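Local coordinates for protein beta-galactosidase/beta-glucuronidase (Faecalibacterium prausnitzii L2-6, PDB 6MVF) that probably hydrolyses beta-glucuronides as a family 2 glycoside hydrolase of a gut bacterium and binds flavin mononucleotide, at residues M146-A151 / E357-S362; P579-A584 / V600-D605; R277-T282 / T426-I431. One frame throughout, in Å; residues are numbered along the deposited sequence.

Contact 1: residues M146-A151 / E357-S362; sequences MYPASA and EIPFIS
Pro148 and Pro359 form the apolar centre of this contact, in which a loop of the N-terminal sugar-binding domain packs on the loop that follows strand 353-357 of the TIM barrel. CD of Pro148 lies 3.8 Å from CB of Pro359, the two rings crossing obliquely, and the peptide bond before Pro148 is cis. Next to Pro359, CG2 of Ile361 also approaches Pro148 CB, to 3.9 Å; farther along the same side chain, CD1 of Ile361 meets the methyl of Ala151.

Next to the prolines, Tyr147 and Phe360 form an offset edge-to-face pair, ring centroids 5.2 Å apart and planes at 81°. The CD1 and CE1 edge of Phe360 is the part turned to the Tyr147 face. Phe360 is the centre of an inverse gamma turn, and with CG anti to the backbone N (chi1 -171°) its ring is carried alongside that of Tyr147, both side chains pointing the same way. Helix 407-423 packs against Phe360 as well, while Tyr147 OH is hydrogen-bonded to the backbone N of Lys365.

The polar edge is lighter. A water accepts from Ala149 N at 3.0 Å and donates to Ile361 O, bridging the two backbones. Beyond it, OG of Ser362 stands 3.0 Å from the carbonyl O of Ser150, at most a weak hydrogen bond, since the hydroxyl has another acceptor within reach.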
ATOM      1  N   MET A 146     -34.091 -26.347 -15.360  1.00 51.32           N
ATOM      2  CA  MET A 146     -33.027 -25.836 -14.502  1.00 40.51           C
ATOM      3  C   MET A 146     -32.173 -26.945 -13.902  1.00 38.90           C
ATOM      4  O   MET A 146     -32.686 -27.960 -13.431  1.00 42.04           O
ATOM      5  CB  MET A 146     -33.623 -25.001 -13.369  1.00 39.53           C
ATOM      6  CG  MET A 146     -32.587 -24.397 -12.432  1.00 45.61           C
ATOM      7  SD  MET A 146     -31.449 -23.273 -13.288  1.00 41.16           S
ATOM      8  CE  MET A 146     -32.614 -22.038 -13.886  1.00 41.32           C
ATOM      9  N   TYR A 147     -30.857 -26.739 -13.923  1.00 42.00           N
ATOM     10  CA  TYR A 147     -29.916 -27.395 -13.026  1.00 38.72           C
ATOM     11  C   TYR A 147     -29.103 -26.334 -12.304  1.00 33.84           C
ATOM     12  O   TYR A 147     -28.781 -25.299 -12.903  1.00 37.27           O
ATOM     13  CB  TYR A 147     -28.955 -28.307 -13.764  1.00 31.66           C
ATOM     14  CG  TYR A 147     -29.584 -29.491 -14.431  1.00 33.94           C
ATOM     15  CD1 TYR A 147     -29.658 -30.703 -13.772  1.00 30.77           C
ATOM     16  CD2 TYR A 147     -30.067 -29.408 -15.737  1.00 32.29           C
ATOM     17  CE1 TYR A 147     -30.206 -31.800 -14.369  1.00 36.68           C
ATOM     18  CE2 TYR A 147     -30.610 -30.503 -16.354  1.00 37.75           C
ATOM     19  CZ  TYR A 147     -30.676 -31.709 -15.660  1.00 41.05           C
ATOM     20  OH  TYR A 147     -31.211 -32.836 -16.236  1.00 34.78           O
ATOM     21  N   PRO A 148     -28.742 -26.553 -11.030  1.00 29.20           N
ATOM     22  CA  PRO A 148     -29.087 -27.696 -10.164  1.00 37.16           C
ATOM     23  C   PRO A 148     -30.537 -27.682  -9.688  1.00 34.90           C
ATOM     24  O   PRO A 148     -31.150 -26.617  -9.634  1.00 32.44           O
ATOM     25  CB  PRO A 148     -28.146 -27.534  -8.959  1.00 30.46           C
ATOM     26  CG  PRO A 148     -27.878 -26.053  -8.886  1.00 32.27           C
ATOM     27  CD  PRO A 148     -27.878 -25.575 -10.338  1.00 30.67           C
ATOM     28  N   ALA A 149     -31.079 -28.848  -9.346  1.00 36.04           N
ATOM     29  CA  ALA A 149     -32.445 -28.902  -8.846  1.00 37.69           C
ATOM     30  C   ALA A 149     -32.532 -29.769  -7.602  1.00 39.61           C
ATOM     31  O   ALA A 149     -33.303 -29.469  -6.685  1.00 40.13           O
ATOM     32  CB  ALA A 149     -33.389 -29.412  -9.930  1.00 36.15           C
ATOM     33  N   SER A 150     -31.733 -30.830  -7.551  1.00 39.61           N
ATOM     34  CA  SER A 150     -31.707 -31.740  -6.412  1.00 40.21           C
ATOM     35  C   SER A 150     -30.254 -31.936  -5.987  1.00 39.34           C
ATOM     36  O   SER A 150     -29.486 -32.609  -6.681  1.00 38.66           O
ATOM     37  CB  SER A 150     -32.365 -33.075  -6.763  1.00 35.02           C
ATOM     38  OG  SER A 150     -32.412 -33.915  -5.621  1.00 47.13           O
ATOM     39  N   ALA A 151     -29.876 -31.355  -4.851  1.00 33.51           N
ATOM     40  CA  ALA A 151     -28.491 -31.446  -4.414  1.00 36.62           C
ATOM     41  C   ALA A 151     -28.391 -31.119  -2.931  1.00 38.15           C
ATOM     42  O   ALA A 151     -29.277 -30.495  -2.346  1.00 35.85           O
ATOM     43  CB  ALA A 151     -27.586 -30.517  -5.231  1.00 39.43           C
ATOM     44  N   GLU A 357     -16.469 -28.648 -13.111  1.00 35.44           N
ATOM     45  CA  GLU A 357     -17.666 -29.366 -13.537  1.00 34.47           C
ATOM     46  C   GLU A 357     -18.878 -28.436 -13.607  1.00 34.91           C
ATOM     47  O   GLU A 357     -18.869 -27.309 -13.100  1.00 24.72           O
ATOM     48  CB  GLU A 357     -17.957 -30.551 -12.609  1.00 30.15           C
ATOM     49  CG  GLU A 357     -18.435 -30.169 -11.246  1.00 29.21           C
ATOM     50  CD  GLU A 357     -18.729 -31.382 -10.360  1.00 42.50           C
ATOM     51  OE1 GLU A 357     -18.153 -32.464 -10.603  1.00 53.15           O
ATOM     52  OE2 GLU A 357     -19.546 -31.265  -9.420  1.00 44.88           O
ATOM     53  N   ILE A 358     -19.927 -28.939 -14.258  1.00 32.09           N
ATOM     54  CA  ILE A 358     -21.222 -28.270 -14.375  1.00 32.60           C
ATOM     55  C   ILE A 358     -22.162 -28.894 -13.348  1.00 31.70           C
ATOM     56  O   ILE A 358     -21.907 -30.020 -12.903  1.00 32.28           O
ATOM     57  CB  ILE A 358     -21.793 -28.399 -15.796  1.00 35.81           C
ATOM     58  CG1 ILE A 358     -21.922 -29.881 -16.173  1.00 31.62           C
ATOM     59  CG2 ILE A 358     -20.943 -27.634 -16.800  1.00 30.47           C
ATOM     60  CD1 ILE A 358     -22.383 -30.115 -17.566  1.00 35.26           C
ATOM     61  N   PRO A 359     -23.255 -28.206 -12.938  1.00 29.17           N
ATOM     62  CA  PRO A 359     -24.172 -28.783 -11.933  1.00 32.10           C
ATOM     63  C   PRO A 359     -25.210 -29.741 -12.508  1.00 28.00           C
ATOM     64  O   PRO A 359     -26.382 -29.680 -12.142  1.00 34.53           O
ATOM     65  CB  PRO A 359     -24.844 -27.546 -11.325  1.00 24.95           C
ATOM     66  CG  PRO A 359     -24.845 -26.566 -12.445  1.00 25.64           C
ATOM     67  CD  PRO A 359     -23.599 -26.815 -13.260  1.00 24.90           C
ATOM     68  N   PHE A 360     -24.794 -30.623 -13.411  1.00 34.31           N
ATOM     69  CA  PHE A 360     -25.620 -31.731 -13.901  1.00 33.31           C
ATOM     70  C   PHE A 360     -25.628 -32.819 -12.822  1.00 32.75           C
ATOM     71  O   PHE A 360     -24.839 -33.768 -12.834  1.00 33.17           O
ATOM     72  CB  PHE A 360     -25.052 -32.216 -15.229  1.00 33.76           C
ATOM     73  CG  PHE A 360     -25.916 -33.197 -15.952  1.00 44.95           C
ATOM     74  CD1 PHE A 360     -27.260 -33.339 -15.624  1.00 40.01           C
ATOM     75  CD2 PHE A 360     -25.368 -34.001 -16.963  1.00 40.53           C
ATOM     76  CE1 PHE A 360     -28.050 -34.256 -16.301  1.00 41.65           C
ATOM     77  CE2 PHE A 360     -26.143 -34.924 -17.640  1.00 35.60           C
ATOM     78  CZ  PHE A 360     -27.484 -35.055 -17.315  1.00 44.54           C
ATOM     79  N   ILE A 361     -26.526 -32.668 -11.848  1.00 28.79           N
ATOM     80  CA  ILE A 361     -26.389 -33.358 -10.571  1.00 32.62           C
ATOM     81  C   ILE A 361     -27.661 -34.124 -10.205  1.00 38.43           C
ATOM     82  O   ILE A 361     -28.779 -33.613 -10.350  1.00 37.40           O
ATOM     83  CB  ILE A 361     -26.008 -32.359  -9.455  1.00 31.34           C
ATOM     84  CG1 ILE A 361     -25.747 -33.072  -8.127  1.00 32.17           C
ATOM     85  CG2 ILE A 361     -27.059 -31.283  -9.305  1.00 31.92           C
ATOM     86  CD1 ILE A 361     -24.713 -32.358  -7.257  1.00 34.27           C
ATOM     87  N   SER A 362     -27.472 -35.366  -9.739  1.00 33.80           N
ATOM     88  CA  SER A 362     -28.438 -36.153  -8.966  1.00 34.57           C
ATOM     89  C   SER A 362     -29.559 -36.785  -9.779  1.00 36.33           C
ATOM     90  O   SER A 362     -29.717 -38.009  -9.755  1.00 38.86           O
ATOM     91  CB  SER A 362     -29.075 -35.317  -7.860  1.00 32.17           C
ATOM     92  OG  SER A 362     -28.287 -35.325  -6.693  1.00 39.21           O
TER
HETATM   93  O   HOH W   1     -30.322 -31.661 -10.068  1.00 33.63           O

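Contact 2: residues P579-A584 / V600-D605; sequences PMVHIA and VYSNQD
Val600 sets one methyl against Val581, the other against Ile583, where strands 581-583 and 600-602 pair antiparallel: CG1 lies 3.6 Å from Val581 CG2, and CG2 reaches Ile583 CG1. This is the tight half of the contact, buried throughout. On the opposite face of the sheet are His582 and Tyr601, a hydrogen-bonded pair whose backbones are joined twice, His582 N to Tyr601 O and Tyr601 N to His582 O, each 2.8 Å. CE2 of Tyr601 touches the methyl of Ala584.

Past Ser602 the pairing gives way to side-chain bonds. Ser602 OG donates to Met580 O at 2.8 Å in the carbonyl plane and accepts from Gln604 N, making an ST turn. Asn603 OD1 takes the N-H of Met580 at 3.0 Å, the donor tilted 28° from the amide plane, while its ND2 holds the carbonyls of Asp578 and Ala576. The bent Met580 chain crosses Asn603, CG 3.5 Å from ND2. At the solvent end exposed Pro579 merely brushes the Gln604 amide, CB to NE2 3.9 Å.

Strand 596-602 is the middle of three, flanked by 581-583 and 624-629. Helix 566-575 covers the His582 and Tyr601 face, with Tyr569 stacked on His582; strand 646-654 meets Val581 and Ile583.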
ATOM      1  N   PRO A 579       8.060 -29.119   8.073  1.00 29.43           N
ATOM      2  CA  PRO A 579       7.959 -29.962   9.275  1.00 26.58           C
ATOM      3  C   PRO A 579       6.854 -29.484  10.206  1.00 27.60           C
ATOM      4  O   PRO A 579       6.700 -28.288  10.451  1.00 31.18           O
ATOM      5  CB  PRO A 579       9.343 -29.830   9.923  1.00 22.54           C
ATOM      6  CG  PRO A 579      10.256 -29.553   8.784  1.00 18.51           C
ATOM      7  CD  PRO A 579       9.454 -28.767   7.748  1.00 19.00           C
ATOM      8  N   MET A 580       6.057 -30.433  10.702  1.00 25.52           N
ATOM      9  CA  MET A 580       4.952 -30.107  11.591  1.00 24.45           C
ATOM     10  C   MET A 580       4.758 -31.246  12.587  1.00 28.38           C
ATOM     11  O   MET A 580       5.129 -32.398  12.337  1.00 27.91           O
ATOM     12  CB  MET A 580       3.653 -29.813  10.804  1.00 23.30           C
ATOM     13  CG  MET A 580       3.186 -30.923   9.831  1.00 26.12           C
ATOM     14  SD  MET A 580       2.433 -32.343  10.678  1.00 31.85           S
ATOM     15  CE  MET A 580       0.852 -31.705  11.242  1.00 26.66           C
ATOM     16  N   VAL A 581       4.177 -30.901  13.730  1.00 31.48           N
ATOM     17  CA  VAL A 581       3.815 -31.880  14.748  1.00 28.03           C
ATOM     18  C   VAL A 581       2.584 -31.352  15.474  1.00 28.90           C
ATOM     19  O   VAL A 581       2.553 -30.192  15.899  1.00 30.34           O
ATOM     20  CB  VAL A 581       4.984 -32.179  15.713  1.00 27.84           C
ATOM     21  CG1 VAL A 581       5.350 -30.970  16.538  1.00 25.44           C
ATOM     22  CG2 VAL A 581       4.633 -33.357  16.612  1.00 32.30           C
ATOM     23  N   HIS A 582       1.562 -32.206  15.600  1.00 28.17           N
ATOM     24  CA  HIS A 582       0.238 -31.797  16.066  1.00 29.32           C
ATOM     25  C   HIS A 582      -0.316 -32.826  17.033  1.00 29.60           C
ATOM     26  O   HIS A 582      -0.436 -34.010  16.684  1.00 26.71           O
ATOM     27  CB  HIS A 582      -0.735 -31.617  14.903  1.00 29.20           C
ATOM     28  CG  HIS A 582      -2.086 -31.134  15.326  1.00 35.20           C
ATOM     29  ND1 HIS A 582      -3.131 -31.992  15.609  1.00 37.97           N
ATOM     30  CD2 HIS A 582      -2.565 -29.882  15.515  1.00 30.34           C
ATOM     31  CE1 HIS A 582      -4.194 -31.289  15.948  1.00 31.98           C
ATOM     32  NE2 HIS A 582      -3.879 -30.006  15.894  1.00 32.46           N
ATOM     33  N   ILE A 583      -0.655 -32.368  18.235  1.00 26.84           N
ATOM     34  CA  ILE A 583      -1.344 -33.191  19.220  1.00 26.08           C
ATOM     35  C   ILE A 583      -2.847 -33.070  18.993  1.00 32.10           C
ATOM     36  O   ILE A 583      -3.420 -31.974  19.088  1.00 28.53           O
ATOM     37  CB  ILE A 583      -0.969 -32.800  20.656  1.00 29.07           C
ATOM     38  CG1 ILE A 583       0.552 -32.897  20.864  1.00 23.36           C
ATOM     39  CG2 ILE A 583      -1.695 -33.731  21.624  1.00 22.57           C
ATOM     40  CD1 ILE A 583       1.053 -32.209  22.109  1.00 22.49           C
ATOM     41  N   ALA A 584      -3.479 -34.200  18.681  1.00 28.62           N
ATOM     42  CA  ALA A 584      -4.909 -34.276  18.453  1.00 27.08           C
ATOM     43  C   ALA A 584      -5.675 -34.217  19.773  1.00 36.47           C
ATOM     44  O   ALA A 584      -5.136 -34.493  20.851  1.00 36.21           O
ATOM     45  CB  ALA A 584      -5.256 -35.563  17.710  1.00 24.79           C
ATOM     46  N   VAL A 600      -0.707 -38.085  18.315  1.00 28.73           N
ATOM     47  CA  VAL A 600       0.093 -37.068  17.640  1.00 32.01           C
ATOM     48  C   VAL A 600       0.194 -37.401  16.153  1.00 31.77           C
ATOM     49  O   VAL A 600       0.434 -38.552  15.766  1.00 27.83           O
ATOM     50  CB  VAL A 600       1.501 -36.914  18.260  1.00 27.20           C
ATOM     51  CG1 VAL A 600       2.254 -35.837  17.538  1.00 22.94           C
ATOM     52  CG2 VAL A 600       1.409 -36.571  19.722  1.00 23.85           C
ATOM     53  N   TYR A 601       0.001 -36.379  15.322  1.00 33.01           N
ATOM     54  CA  TYR A 601       0.267 -36.435  13.892  1.00 29.05           C
ATOM     55  C   TYR A 601       1.538 -35.650  13.584  1.00 33.39           C
ATOM     56  O   TYR A 601       1.742 -34.556  14.118  1.00 30.56           O
ATOM     57  CB  TYR A 601      -0.898 -35.845  13.104  1.00 28.35           C
ATOM     58  CG  TYR A 601      -2.221 -36.477  13.430  1.00 30.19           C
ATOM     59  CD1 TYR A 601      -2.338 -37.857  13.526  1.00 34.51           C
ATOM     60  CD2 TYR A 601      -3.350 -35.702  13.652  1.00 32.54           C
ATOM     61  CE1 TYR A 601      -3.542 -38.454  13.809  1.00 33.40           C
ATOM     62  CE2 TYR A 601      -4.573 -36.294  13.953  1.00 32.73           C
ATOM     63  CZ  TYR A 601      -4.651 -37.676  14.025  1.00 37.90           C
ATOM     64  OH  TYR A 601      -5.844 -38.297  14.309  1.00 39.80           O
ATOM     65  N   SER A 602       2.394 -36.211  12.730  1.00 34.10           N
ATOM     66  CA  SER A 602       3.633 -35.537  12.371  1.00 32.12           C
ATOM     67  C   SER A 602       4.145 -36.067  11.038  1.00 28.93           C
ATOM     68  O   SER A 602       3.972 -37.246  10.723  1.00 25.93           O
ATOM     69  CB  SER A 602       4.698 -35.721  13.455  1.00 25.23           C
ATOM     70  OG  SER A 602       5.840 -34.970  13.103  1.00 29.27           O
ATOM     71  N   ASN A 603       4.772 -35.187  10.258  1.00 21.91           N
ATOM     72  CA  ASN A 603       5.530 -35.648   9.108  1.00 26.15           C
ATOM     73  C   ASN A 603       6.989 -35.939   9.458  1.00 27.53           C
ATOM     74  O   ASN A 603       7.774 -36.287   8.578  1.00 28.18           O
ATOM     75  CB  ASN A 603       5.415 -34.663   7.925  1.00 20.15           C
ATOM     76  CG  ASN A 603       5.805 -33.254   8.273  1.00 25.58           C
ATOM     77  OD1 ASN A 603       6.483 -32.994   9.275  1.00 27.73           O
ATOM     78  ND2 ASN A 603       5.390 -32.324   7.430  1.00 22.60           N
ATOM     79  N   GLN A 604       7.359 -35.822  10.722  1.00 30.25           N
ATOM     80  CA  GLN A 604       8.563 -36.443  11.234  1.00 24.89           C
ATOM     81  C   GLN A 604       8.252 -37.881  11.613  1.00 32.82           C
ATOM     82  O   GLN A 604       7.090 -38.270  11.761  1.00 37.14           O
ATOM     83  CB  GLN A 604       9.078 -35.685  12.454  1.00 29.33           C
ATOM     84  CG  GLN A 604       9.022 -34.194  12.291  1.00 33.58           C
ATOM     85  CD  GLN A 604       9.998 -33.670  11.253  1.00 35.84           C
ATOM     86  OE1 GLN A 604      11.078 -33.194  11.590  1.00 42.16           O
ATOM     87  NE2 GLN A 604       9.607 -33.725   9.989  1.00 35.30           N
ATOM     88  N   ASP A 605       9.298 -38.681  11.777  1.00 31.93           N
ATOM     89  CA  ASP A 605       9.080 -40.087  12.075  1.00 29.80           C
ATOM     90  C   ASP A 605       9.312 -40.445  13.538  1.00 30.14           C
ATOM     91  O   ASP A 605       9.017 -41.575  13.937  1.00 31.13           O
ATOM     92  CB  ASP A 605       9.966 -40.954  11.184  1.00 31.19           C
ATOM     93  CG  ASP A 605       9.661 -40.772   9.716  1.00 37.30           C
ATOM     94  OD1 ASP A 605       8.453 -40.669   9.370  1.00 35.84           O
ATOM     95  OD2 ASP A 605      10.637 -40.723   8.920  1.00 41.24           O
TER

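Contact 3: residues R277-T282 / T426-I431; sequences RSYTVT and TRLTTI
Tyr279 and Arg427 face each other with CA atoms 9.1 Å apart, too far for the backbones to pair; the touching parts of the two segments run in roughly the same direction, 33° apart, and side chains fill the gap. Tyr279 spans most of it. Its CG sits between the backbone N and the carbonyl carbon (chi1 60°), and the ring reaches over so that OH ends 3.3 Å from Arg427 CA and close to Arg427 CG. Leu428 slides past it in the opposite direction, placing CD1 at the ring's edge, 3.7 Å from Tyr279 CE2. The same methyl meets CG2 of Val281 at 3.8 Å, so it touches two side chains of strand 279-282. Shortening Tyr279 to an alanine would probably leave Leu428 CD1 with Val281 alone across this contact and open a gap over Arg427 CA.

Arg277 comes in beside the ring, with Tyr279 CE1 over one face of its guanidinium. Its NH2 lies 3.8 Å from Arg427 NH2, the side chains crossing at about a right angle. Nearby groups probably temper these like charges: Asp424 makes a salt bridge with Arg427 NH1, and carbonyls of Ile391 and Pro389 hold Arg427 NE and Arg277 NE. A water in the plane of the Arg277 guanidinium accepts from NH2 and donates to Thr426 O at 3.1 Å.

Strand 428-433 is a parallel strand of the TIM barrel, entered here at its N-terminal end; strand 279-282 belongs to the antiparallel hairpin with 286-289 that precedes the barrel's first strand and lies against that end.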
ATOM      1  N   ARG A 277       2.091 -27.224 -19.579  1.00 27.02           N
ATOM      2  CA  ARG A 277       2.213 -28.539 -18.968  1.00 26.15           C
ATOM      3  C   ARG A 277       1.570 -29.562 -19.877  1.00 26.72           C
ATOM      4  O   ARG A 277       0.636 -29.253 -20.614  1.00 29.36           O
ATOM      5  CB  ARG A 277       1.569 -28.621 -17.575  1.00 24.69           C
ATOM      6  CG  ARG A 277       0.061 -28.714 -17.559  1.00 24.78           C
ATOM      7  CD  ARG A 277      -0.548 -27.356 -17.703  1.00 24.16           C
ATOM      8  NE  ARG A 277      -2.002 -27.382 -17.768  1.00 25.31           N
ATOM      9  CZ  ARG A 277      -2.683 -27.697 -18.864  1.00 30.13           C
ATOM     10  NH1 ARG A 277      -2.015 -28.045 -19.968  1.00 29.63           N
ATOM     11  NH2 ARG A 277      -4.021 -27.683 -18.851  1.00 23.73           N
ATOM     12  N   SER A 278       2.084 -30.781 -19.809  1.00 26.81           N
ATOM     13  CA  SER A 278       1.415 -31.955 -20.339  1.00 27.31           C
ATOM     14  C   SER A 278       1.204 -32.929 -19.189  1.00 26.98           C
ATOM     15  O   SER A 278       1.841 -32.819 -18.138  1.00 26.26           O
ATOM     16  CB  SER A 278       2.225 -32.610 -21.462  1.00 28.70           C
ATOM     17  OG  SER A 278       3.556 -32.887 -21.042  1.00 36.14           O
ATOM     18  N   TYR A 279       0.292 -33.877 -19.389  1.00 24.55           N
ATOM     19  CA  TYR A 279      -0.083 -34.764 -18.300  1.00 27.65           C
ATOM     20  C   TYR A 279      -0.793 -35.988 -18.862  1.00 30.46           C
ATOM     21  O   TYR A 279      -1.409 -35.942 -19.929  1.00 26.86           O
ATOM     22  CB  TYR A 279      -0.961 -34.050 -17.249  1.00 23.30           C
ATOM     23  CG  TYR A 279      -2.274 -33.485 -17.765  1.00 26.91           C
ATOM     24  CD1 TYR A 279      -2.335 -32.224 -18.344  1.00 26.92           C
ATOM     25  CD2 TYR A 279      -3.460 -34.204 -17.648  1.00 33.76           C
ATOM     26  CE1 TYR A 279      -3.528 -31.695 -18.816  1.00 25.36           C
ATOM     27  CE2 TYR A 279      -4.668 -33.681 -18.117  1.00 32.17           C
ATOM     28  CZ  TYR A 279      -4.689 -32.418 -18.700  1.00 29.91           C
ATOM     29  OH  TYR A 279      -5.872 -31.876 -19.160  1.00 25.65           O
ATOM     30  N   THR A 280      -0.697 -37.087 -18.120  1.00 28.95           N
ATOM     31  CA  THR A 280      -1.272 -38.355 -18.526  1.00 31.38           C
ATOM     32  C   THR A 280      -1.895 -39.009 -17.305  1.00 33.26           C
ATOM     33  O   THR A 280      -1.441 -38.802 -16.173  1.00 29.02           O
ATOM     34  CB  THR A 280      -0.206 -39.274 -19.157  1.00 30.14           C
ATOM     35  OG1 THR A 280       0.944 -39.322 -18.304  1.00 38.17           O
ATOM     36  CG2 THR A 280       0.234 -38.740 -20.522  1.00 27.38           C
ATOM     37  N   VAL A 281      -2.967 -39.763 -17.539  1.00 28.88           N
ATOM     38  CA  VAL A 281      -3.510 -40.694 -16.557  1.00 27.24           C
ATOM     39  C   VAL A 281      -3.583 -42.065 -17.207  1.00 32.27           C
ATOM     40  O   VAL A 281      -4.166 -42.208 -18.287  1.00 32.43           O
ATOM     41  CB  VAL A 281      -4.902 -40.279 -16.045  1.00 32.87           C
ATOM     42  CG1 VAL A 281      -5.354 -41.254 -14.983  1.00 27.69           C
ATOM     43  CG2 VAL A 281      -4.897 -38.858 -15.501  1.00 28.79           C
ATOM     44  N   THR A 282      -2.996 -43.070 -16.550  1.00 28.10           N
ATOM     45  CA  THR A 282      -3.122 -44.459 -16.956  1.00 30.91           C
ATOM     46  C   THR A 282      -3.689 -45.293 -15.811  1.00 33.28           C
ATOM     47  O   THR A 282      -3.493 -44.957 -14.635  1.00 29.74           O
ATOM     48  CB  THR A 282      -1.774 -45.055 -17.388  1.00 33.77           C
ATOM     49  OG1 THR A 282      -0.893 -45.139 -16.258  1.00 32.20           O
ATOM     50  CG2 THR A 282      -1.147 -44.211 -18.482  1.00 26.21           C
ATOM     51  N   THR A 426      -7.609 -30.861 -25.531  1.00 30.37           N
ATOM     52  CA  THR A 426      -6.406 -30.828 -24.715  1.00 28.75           C
ATOM     53  C   THR A 426      -6.660 -31.228 -23.266  1.00 32.78           C
ATOM     54  O   THR A 426      -5.720 -31.211 -22.466  1.00 33.18           O
ATOM     55  CB  THR A 426      -5.772 -29.420 -24.727  1.00 30.40           C
ATOM     56  OG1 THR A 426      -6.468 -28.575 -23.805  1.00 32.59           O
ATOM     57  CG2 THR A 426      -5.814 -28.777 -26.106  1.00 24.68           C
ATOM     58  N   ARG A 427      -7.887 -31.561 -22.888  1.00 28.27           N
ATOM     59  CA  ARG A 427      -8.154 -31.930 -21.508  1.00 35.11           C
ATOM     60  C   ARG A 427      -8.923 -33.245 -21.430  1.00 28.91           C
ATOM     61  O   ARG A 427      -9.634 -33.642 -22.360  1.00 28.33           O
ATOM     62  CB  ARG A 427      -8.915 -30.815 -20.763  1.00 36.41           C
ATOM     63  CG  ARG A 427      -8.055 -29.577 -20.472  1.00 33.26           C
ATOM     64  CD  ARG A 427      -8.849 -28.512 -19.747  1.00 29.24           C
ATOM     65  NE  ARG A 427      -8.026 -27.402 -19.262  1.00 30.83           N
ATOM     66  CZ  ARG A 427      -7.753 -26.302 -19.955  1.00 27.12           C
ATOM     67  NH1 ARG A 427      -8.215 -26.155 -21.188  1.00 24.31           N
ATOM     68  NH2 ARG A 427      -7.016 -25.346 -19.407  1.00 28.12           N
ATOM     69  N   LEU A 428      -8.745 -33.914 -20.294  1.00 25.28           N
ATOM     70  CA  LEU A 428      -9.440 -35.157 -19.989  1.00 27.42           C
ATOM     71  C   LEU A 428     -10.844 -34.887 -19.461  1.00 30.48           C
ATOM     72  O   LEU A 428     -11.075 -33.911 -18.745  1.00 32.38           O
ATOM     73  CB  LEU A 428      -8.634 -35.945 -18.960  1.00 23.76           C
ATOM     74  CG  LEU A 428      -7.227 -36.284 -19.444  1.00 26.46           C
ATOM     75  CD1 LEU A 428      -6.448 -36.929 -18.337  1.00 25.55           C
ATOM     76  CD2 LEU A 428      -7.274 -37.183 -20.693  1.00 23.95           C
ATOM     77  N   THR A 429     -11.786 -35.759 -19.808  1.00 31.80           N
ATOM     78  CA  THR A 429     -13.116 -35.716 -19.213  1.00 34.75           C
ATOM     79  C   THR A 429     -13.204 -36.724 -18.070  1.00 35.35           C
ATOM     80  O   THR A 429     -12.508 -37.746 -18.060  1.00 35.34           O
ATOM     81  CB  THR A 429     -14.210 -35.989 -20.253  1.00 35.62           C
ATOM     82  OG1 THR A 429     -13.993 -37.263 -20.874  1.00 38.01           O
ATOM     83  CG2 THR A 429     -14.185 -34.919 -21.333  1.00 35.59           C
ATOM     84  N   THR A 430     -14.036 -36.400 -17.079  1.00 33.78           N
ATOM     85  CA  THR A 430     -14.205 -37.217 -15.885  1.00 27.66           C
ATOM     86  C   THR A 430     -15.683 -37.230 -15.538  1.00 28.13           C
ATOM     87  O   THR A 430     -16.487 -36.512 -16.137  1.00 25.29           O
ATOM     88  CB  THR A 430     -13.362 -36.701 -14.688  1.00 30.29           C
ATOM     89  OG1 THR A 430     -13.352 -37.672 -13.628  1.00 25.76           O
ATOM     90  CG2 THR A 430     -13.916 -35.375 -14.124  1.00 26.01           C
ATOM     91  N   ILE A 431     -16.025 -38.047 -14.540  1.00 28.22           N
ATOM     92  CA  ILE A 431     -17.392 -38.183 -14.052  1.00 30.88           C
ATOM     93  C   ILE A 431     -17.319 -38.610 -12.592  1.00 28.32           C
ATOM     94  O   ILE A 431     -16.364 -39.265 -12.168  1.00 30.70           O
ATOM     95  CB  ILE A 431     -18.198 -39.185 -14.933  1.00 32.69           C
ATOM     96  CG1 ILE A 431     -19.660 -39.262 -14.485  1.00 27.85           C
ATOM     97  CG2 ILE A 431     -17.527 -40.594 -14.976  1.00 23.54           C
ATOM     98  CD1 ILE A 431     -20.558 -39.784 -15.548  1.00 26.68           C
TER
HETATM   99  O   HOH W   2      -4.696 -28.627 -21.177  1.00 32.36           O

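Overall arrangement
Contacts 1 and 3 each engage the same TIM barrel, but at different ends of its strands: 357-362 leaves strand 353-357 at its C-terminal end, where active sites of this fold lie, whereas 426-431 enters its strand. Their centres are 23 Å apart, their nearest atoms about 6 Å, and their segments alternate along the chain. In contact 3 the Arg427 side chain is about 8 Å from the bound flavin mononucleotide and makes a cation-pi contact with Tyr386 of its pocket. In contact 1 the side chain of Pro359 is about 12 Å from that of FMN-binding Lys379. Contact 2 stands apart, its centre 39 Å from contact 1 and 34 Å from contact 3.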